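Local coordinates for bifunctional GH43-CE protein (PDB 6MLY) that probably hydrolyses xylan-derived chains as a family 43 glycosidase, perhaps a beta-xylosidase, and also carries a carbohydrate esterase module, at residues Asp394-Val408 and Thr480-Tyr494. Residues are numbered along the deposited sequence; the frame is centred on the assembly and turned at random.
Sequences DFAGLSLFQRKYGQV and TMPHFMGYRFALFNY
F401 and R488, S399 and A490, and, farther along, F395 and Y494 pair their backbones and join strand 395-401 to strand 488-491 and the residues that follow it, the two strand axes running antiparallel at 159°. S399 N donates to A490 O at 2.9 Å, and F401 N to R488 O at 2.8 Å, while F395 N and Y494 N bond to Y494 O and F395 O in turn.

Side chains sort by face. On one, the CD2 branch of L400 meets F489 CE1 at 3.4 Å and L398 CD1 touches L491 CD2; strands 378-386 and 441-449 pack against this side. The other face holds S399, F401 and A490, with F401 CB against A490 CB at 3.8 Å.

Aromatic contacts dominate near F492. Its CG sits between the backbone N and the carbonyl carbon (chi1 67°), which folds the ring back over the neighbouring strand: G397 CA lies over the ring face, 4.0 Å from its centroid, and the F492 edge points into the face of F395 in a T-shaped pair, planes 85° apart. Y494 sets its hydroxyl at the edge of the F395 ring and accepts a weak, long bond from Q407 NE2.

Around the turn, polar and CH-pi contacts take over. Y487 OH lies 2.5 Å from K404 O, a doubtful length at this resolution, and its one proton has a second claimant in the Q478 carbonyl; Q402 CB rests over the Y487 ring face. A phenylalanine in its place would probably keep the ring under Q402 CB but leave both carbonyls without the hydroxyl they share, and the turn less firmly tied. R403 CB similarly lies over the H483 ring, 4.2 Å from its centroid.

Such side-by-side antiparallel strands, distant in sequence and backed by a second sheet, typify the concanavalin A-like beta-sandwich, here the C-terminal module associated with GH43 xylosidases.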
loop_
_atom_site.group_PDB
_atom_site.type_symbol
_atom_site.label_atom_id
_atom_site.label_comp_id
_atom_site.label_asym_id
_atom_site.label_seq_id
_atom_site.Cartn_x
_atom_site.Cartn_y
_atom_site.Cartn_z
ATOM N N ASP A 394 15.068 5.859 -18.795
ATOM C CA ASP A 394 14.213 6.739 -17.983
ATOM C C ASP A 394 13.072 5.904 -17.386
ATOM O O ASP A 394 12.734 4.835 -17.898
ATOM C CB ASP A 394 13.684 7.934 -18.788
ATOM C CG ASP A 394 14.773 8.917 -19.262
ATOM O OD1 ASP A 394 15.963 8.599 -19.052
ATOM O OD2 ASP A 394 14.418 10.004 -19.833
ATOM N N PHE A 395 12.492 6.415 -16.295
ATOM C CA PHE A 395 11.474 5.706 -15.531
ATOM C C PHE A 395 10.520 6.732 -14.911
ATOM O O PHE A 395 10.919 7.474 -14.030
ATOM C CB PHE A 395 12.157 4.821 -14.483
ATOM C CG PHE A 395 11.255 3.906 -13.694
ATOM C CD1 PHE A 395 10.007 3.526 -14.170
ATOM C CD2 PHE A 395 11.682 3.388 -12.482
ATOM C CE1 PHE A 395 9.196 2.674 -13.434
ATOM C CE2 PHE A 395 10.871 2.537 -11.748
ATOM C CZ PHE A 395 9.630 2.179 -12.225
ATOM N N ALA A 396 9.269 6.761 -15.390
ATOM C CA ALA A 396 8.299 7.796 -15.028
ATOM C C ALA A 396 6.925 7.173 -14.777
ATOM O O ALA A 396 6.375 6.533 -15.661
ATOM C CB ALA A 396 8.220 8.823 -16.128
ATOM N N GLY A 397 6.369 7.402 -13.580
ATOM C CA GLY A 397 5.069 6.859 -13.214
ATOM C C GLY A 397 4.502 7.489 -11.953
ATOM O O GLY A 397 4.735 8.669 -11.674
ATOM N N LEU A 398 3.743 6.678 -11.205
ATOM C CA LEU A 398 3.093 7.055 -9.947
ATOM C C LEU A 398 3.699 6.205 -8.822
ATOM O O LEU A 398 4.023 5.037 -9.047
ATOM C CB LEU A 398 1.586 6.808 -10.083
ATOM C CG LEU A 398 0.721 7.229 -8.898
ATOM C CD1 LEU A 398 0.559 8.740 -8.861
ATOM C CD2 LEU A 398 -0.641 6.556 -8.958
ATOM N N SER A 399 3.868 6.800 -7.634
ATOM C CA SER A 399 4.467 6.098 -6.493
ATOM C C SER A 399 3.674 6.364 -5.209
ATOM O O SER A 399 3.158 7.457 -5.011
ATOM C CB SER A 399 5.914 6.482 -6.314
ATOM O OG SER A 399 6.400 6.063 -5.042
ATOM N N LEU A 400 3.573 5.331 -4.365
ATOM C CA LEU A 400 3.324 5.485 -2.943
ATOM C C LEU A 400 4.696 5.561 -2.271
ATOM O O LEU A 400 5.442 4.582 -2.280
ATOM C CB LEU A 400 2.494 4.308 -2.420
ATOM C CG LEU A 400 1.129 4.131 -3.084
ATOM C CD1 LEU A 400 0.433 2.870 -2.597
ATOM C CD2 LEU A 400 0.243 5.343 -2.855
ATOM N N PHE A 401 5.015 6.742 -1.722
ATOM C CA PHE A 401 6.397 7.177 -1.561
ATOM C C PHE A 401 6.784 7.304 -0.082
ATOM O O PHE A 401 6.230 8.124 0.650
ATOM C CB PHE A 401 6.609 8.499 -2.302
ATOM C CG PHE A 401 8.014 9.036 -2.224
ATOM C CD1 PHE A 401 8.999 8.571 -3.082
ATOM C CD2 PHE A 401 8.350 10.009 -1.293
ATOM C CE1 PHE A 401 10.292 9.062 -3.008
ATOM C CE2 PHE A 401 9.643 10.504 -1.221
ATOM C CZ PHE A 401 10.611 10.032 -2.078
ATOM N N GLN A 402 7.736 6.459 0.333
ATOM C CA GLN A 402 8.610 6.711 1.479
ATOM C C GLN A 402 9.925 5.940 1.268
ATOM O O GLN A 402 10.371 5.799 0.132
ATOM C CB GLN A 402 7.909 6.382 2.799
ATOM C CG GLN A 402 8.435 7.220 3.959
ATOM C CD GLN A 402 7.926 6.746 5.295
ATOM O OE1 GLN A 402 6.724 6.626 5.508
ATOM N NE2 GLN A 402 8.841 6.483 6.211
ATOM N N ARG A 403 10.563 5.474 2.350
ATOM C CA ARG A 403 11.790 4.693 2.265
ATOM C C ARG A 403 11.449 3.336 1.649
ATOM O O ARG A 403 12.094 2.903 0.702
ATOM C CB ARG A 403 12.419 4.503 3.647
ATOM C CG ARG A 403 13.647 3.603 3.661
ATOM C CD ARG A 403 13.993 3.153 5.067
ATOM N NE ARG A 403 15.340 2.603 5.160
ATOM C CZ ARG A 403 16.431 3.303 5.462
ATOM N NH1 ARG A 403 16.341 4.592 5.754
ATOM N NH2 ARG A 403 17.611 2.709 5.474
ATOM N N LYS A 404 10.430 2.695 2.230
ATOM C CA LYS A 404 9.823 1.486 1.719
ATOM C C LYS A 404 8.686 1.877 0.772
ATOM O O LYS A 404 7.519 1.870 1.157
ATOM C CB LYS A 404 9.339 0.628 2.891
ATOM C CG LYS A 404 10.444 0.229 3.858
ATOM C CD LYS A 404 10.102 -0.955 4.725
ATOM C CE LYS A 404 11.284 -1.433 5.539
ATOM N NZ LYS A 404 10.892 -2.510 6.477
ATOM N N TYR A 405 9.062 2.207 -0.470
ATOM C CA TYR A 405 8.168 2.797 -1.471
ATOM C C TYR A 405 7.604 1.705 -2.382
ATOM O O TYR A 405 8.012 0.551 -2.292
ATOM C CB TYR A 405 8.909 3.839 -2.316
ATOM C CG TYR A 405 10.168 3.342 -2.980
ATOM C CD1 TYR A 405 11.411 3.599 -2.426
ATOM C CD2 TYR A 405 10.127 2.615 -4.161
ATOM C CE1 TYR A 405 12.577 3.150 -3.023
ATOM C CE2 TYR A 405 11.285 2.160 -4.772
ATOM C CZ TYR A 405 12.517 2.428 -4.201
ATOM O OH TYR A 405 13.674 1.993 -4.780
ATOM N N GLY A 406 6.682 2.110 -3.265
ATOM C CA GLY A 406 6.167 1.281 -4.348
ATOM C C GLY A 406 5.921 2.108 -5.597
ATOM O O GLY A 406 5.229 3.109 -5.537
ATOM N N GLN A 407 6.493 1.670 -6.728
ATOM C CA GLN A 407 6.407 2.373 -8.012
ATOM C C GLN A 407 5.451 1.633 -8.950
ATOM O O GLN A 407 5.108 0.483 -8.714
ATOM C CB GLN A 407 7.788 2.476 -8.662
ATOM C CG GLN A 407 8.759 3.344 -7.876
ATOM C CD GLN A 407 10.156 3.323 -8.446
ATOM O OE1 GLN A 407 10.769 2.267 -8.613
ATOM N NE2 GLN A 407 10.681 4.508 -8.727
ATOM N N VAL A 408 5.021 2.342 -9.996
ATOM C CA VAL A 408 4.377 1.771 -11.174
ATOM C C VAL A 408 4.487 2.808 -12.297
ATOM O O VAL A 408 4.000 3.933 -12.138
ATOM C CB VAL A 408 2.913 1.362 -10.917
ATOM C CG1 VAL A 408 2.016 2.551 -10.603
ATOM C CG2 VAL A 408 2.348 0.571 -12.086
ATOM N N THR A 480 8.249 4.094 8.546
ATOM C CA THR A 480 9.661 4.023 8.931
ATOM C C THR A 480 10.178 5.439 9.217
ATOM O O THR A 480 9.556 6.425 8.813
ATOM C CB THR A 480 10.477 3.301 7.846
ATOM O OG1 THR A 480 10.464 4.060 6.636
ATOM C CG2 THR A 480 9.948 1.917 7.535
ATOM N N MET A 481 11.316 5.519 9.919
ATOM C CA MET A 481 11.985 6.788 10.265
ATOM C C MET A 481 13.479 6.648 9.977
ATOM O O MET A 481 14.182 5.983 10.736
ATOM C CB MET A 481 11.786 7.144 11.745
ATOM N N PRO A 482 13.976 7.262 8.890
ATOM C CA PRO A 482 13.242 8.120 7.967
ATOM C C PRO A 482 12.227 7.329 7.143
ATOM O O PRO A 482 12.244 6.101 7.185
ATOM C CB PRO A 482 14.317 8.744 7.054
ATOM C CG PRO A 482 15.567 7.951 7.326
ATOM C CD PRO A 482 15.416 7.487 8.756
ATOM N N HIS A 483 11.354 8.014 6.381
ATOM C CA HIS A 483 11.371 9.454 6.153
ATOM C C HIS A 483 10.604 10.229 7.240
ATOM O O HIS A 483 10.494 11.457 7.144
ATOM C CB HIS A 483 10.793 9.777 4.761
ATOM C CG HIS A 483 11.493 9.119 3.615
ATOM N ND1 HIS A 483 12.828 8.756 3.659
ATOM C CD2 HIS A 483 11.059 8.788 2.378
ATOM C CE1 HIS A 483 13.175 8.210 2.506
ATOM N NE2 HIS A 483 12.107 8.220 1.701
ATOM N N PHE A 484 10.056 9.530 8.244
ATOM C CA PHE A 484 9.375 10.163 9.404
ATOM C C PHE A 484 8.139 10.949 8.933
ATOM O O PHE A 484 7.718 11.918 9.576
ATOM C CB PHE A 484 10.340 11.083 10.163
ATOM C CG PHE A 484 10.065 11.278 11.635
ATOM C CD1 PHE A 484 11.046 11.820 12.454
ATOM C CD2 PHE A 484 8.851 10.927 12.215
ATOM C CE1 PHE A 484 10.819 12.017 13.808
ATOM C CE2 PHE A 484 8.628 11.117 13.569
ATOM C CZ PHE A 484 9.611 11.661 14.363
ATOM N N MET A 485 7.557 10.501 7.816
ATOM C CA MET A 485 6.471 11.186 7.146
ATOM C C MET A 485 5.462 10.141 6.664
ATOM O O MET A 485 5.791 8.959 6.560
ATOM C CB MET A 485 7.012 11.979 5.954
ATOM C CG MET A 485 6.001 12.910 5.315
ATOM S SD MET A 485 6.660 13.688 3.827
ATOM C CE MET A 485 7.950 14.705 4.542
ATOM N N GLY A 486 4.229 10.589 6.411
ATOM C CA GLY A 486 3.197 9.766 5.806
ATOM C C GLY A 486 3.571 9.384 4.387
ATOM O O GLY A 486 4.416 10.032 3.753
ATOM N N TYR A 487 2.955 8.307 3.897
ATOM C CA TYR A 487 3.092 7.913 2.506
ATOM C C TYR A 487 2.392 8.969 1.647
ATOM O O TYR A 487 1.258 9.346 1.921
ATOM C CB TYR A 487 2.532 6.506 2.271
ATOM C CG TYR A 487 3.521 5.402 2.537
ATOM C CD1 TYR A 487 4.073 5.227 3.794
ATOM C CD2 TYR A 487 3.917 4.534 1.533
ATOM C CE1 TYR A 487 4.991 4.224 4.051
ATOM C CE2 TYR A 487 4.829 3.518 1.774
ATOM C CZ TYR A 487 5.371 3.363 3.037
ATOM O OH TYR A 487 6.274 2.370 3.278
ATOM N N ARG A 488 3.102 9.444 0.623
ATOM C CA ARG A 488 2.576 10.415 -0.313
ATOM C C ARG A 488 2.439 9.768 -1.699
ATOM O O ARG A 488 3.235 8.908 -2.079
ATOM C CB ARG A 488 3.500 11.635 -0.350
ATOM C CG ARG A 488 3.442 12.511 0.894
ATOM C CD ARG A 488 4.330 13.739 0.760
ATOM N NE ARG A 488 4.050 14.765 1.761
ATOM C CZ ARG A 488 3.276 15.833 1.567
ATOM N NH1 ARG A 488 2.770 16.089 0.373
ATOM N NH2 ARG A 488 3.011 16.645 2.577
ATOM N N PHE A 489 1.401 10.186 -2.430
ATOM C CA PHE A 489 1.338 10.014 -3.868
ATOM C C PHE A 489 2.471 10.838 -4.485
ATOM O O PHE A 489 2.817 11.893 -3.968
ATOM C CB PHE A 489 -0.038 10.420 -4.403
ATOM C CG PHE A 489 -1.165 9.542 -3.924
ATOM C CD1 PHE A 489 -1.232 8.210 -4.298
ATOM C CD2 PHE A 489 -2.158 10.042 -3.098
ATOM C CE1 PHE A 489 -2.265 7.399 -3.853
ATOM C CE2 PHE A 489 -3.190 9.230 -2.655
ATOM C CZ PHE A 489 -3.240 7.909 -3.027
ATOM N N ALA A 490 3.049 10.338 -5.581
ATOM C CA ALA A 490 4.261 10.910 -6.152
ATOM C C ALA A 490 4.268 10.735 -7.676
ATOM O O ALA A 490 4.257 9.601 -8.168
ATOM C CB ALA A 490 5.465 10.254 -5.518
ATOM N N LEU A 491 4.267 11.861 -8.407
ATOM C CA LEU A 491 4.573 11.872 -9.837
ATOM C C LEU A 491 6.097 11.939 -9.973
ATOM O O LEU A 491 6.718 12.791 -9.353
ATOM C CB LEU A 491 3.927 13.074 -10.541
ATOM C CG LEU A 491 2.440 13.347 -10.294
ATOM C CD1 LEU A 491 1.754 13.775 -11.582
ATOM C CD2 LEU A 491 1.712 12.158 -9.696
ATOM N N PHE A 492 6.684 11.044 -10.780
ATOM C CA PHE A 492 8.140 11.005 -10.957
ATOM C C PHE A 492 8.497 10.749 -12.426
ATOM O O PHE A 492 7.640 10.395 -13.227
ATOM C CB PHE A 492 8.767 9.960 -10.029
ATOM C CG PHE A 492 8.419 8.525 -10.335
ATOM C CD1 PHE A 492 7.303 7.925 -9.770
ATOM C CD2 PHE A 492 9.225 7.762 -11.166
ATOM C CE1 PHE A 492 6.998 6.601 -10.041
ATOM C CE2 PHE A 492 8.915 6.438 -11.440
ATOM C CZ PHE A 492 7.800 5.860 -10.879
ATOM N N ASN A 493 9.779 10.969 -12.743
ATOM C CA ASN A 493 10.368 10.772 -14.059
ATOM C C ASN A 493 11.866 11.072 -13.978
ATOM O O ASN A 493 12.255 12.234 -13.962
ATOM C CB ASN A 493 9.755 11.672 -15.138
ATOM C CG ASN A 493 10.430 11.506 -16.487
ATOM O OD1 ASN A 493 11.079 10.492 -16.746
ATOM N ND2 ASN A 493 10.288 12.495 -17.355
ATOM N N TYR A 494 12.698 10.025 -13.968
ATOM C CA TYR A 494 14.137 10.203 -13.822
ATOM C C TYR A 494 14.900 9.233 -14.721
ATOM O O TYR A 494 14.366 8.211 -15.111
ATOM C CB TYR A 494 14.561 9.985 -12.374
ATOM C CG TYR A 494 14.306 8.599 -11.841
ATOM C CD1 TYR A 494 15.348 7.706 -11.662
ATOM C CD2 TYR A 494 13.031 8.190 -11.487
ATOM C CE1 TYR A 494 15.131 6.437 -11.152
ATOM C CE2 TYR A 494 12.796 6.926 -10.972
ATOM C CZ TYR A 494 13.852 6.046 -10.801
ATOM O OH TYR A 494 13.636 4.799 -10.290
#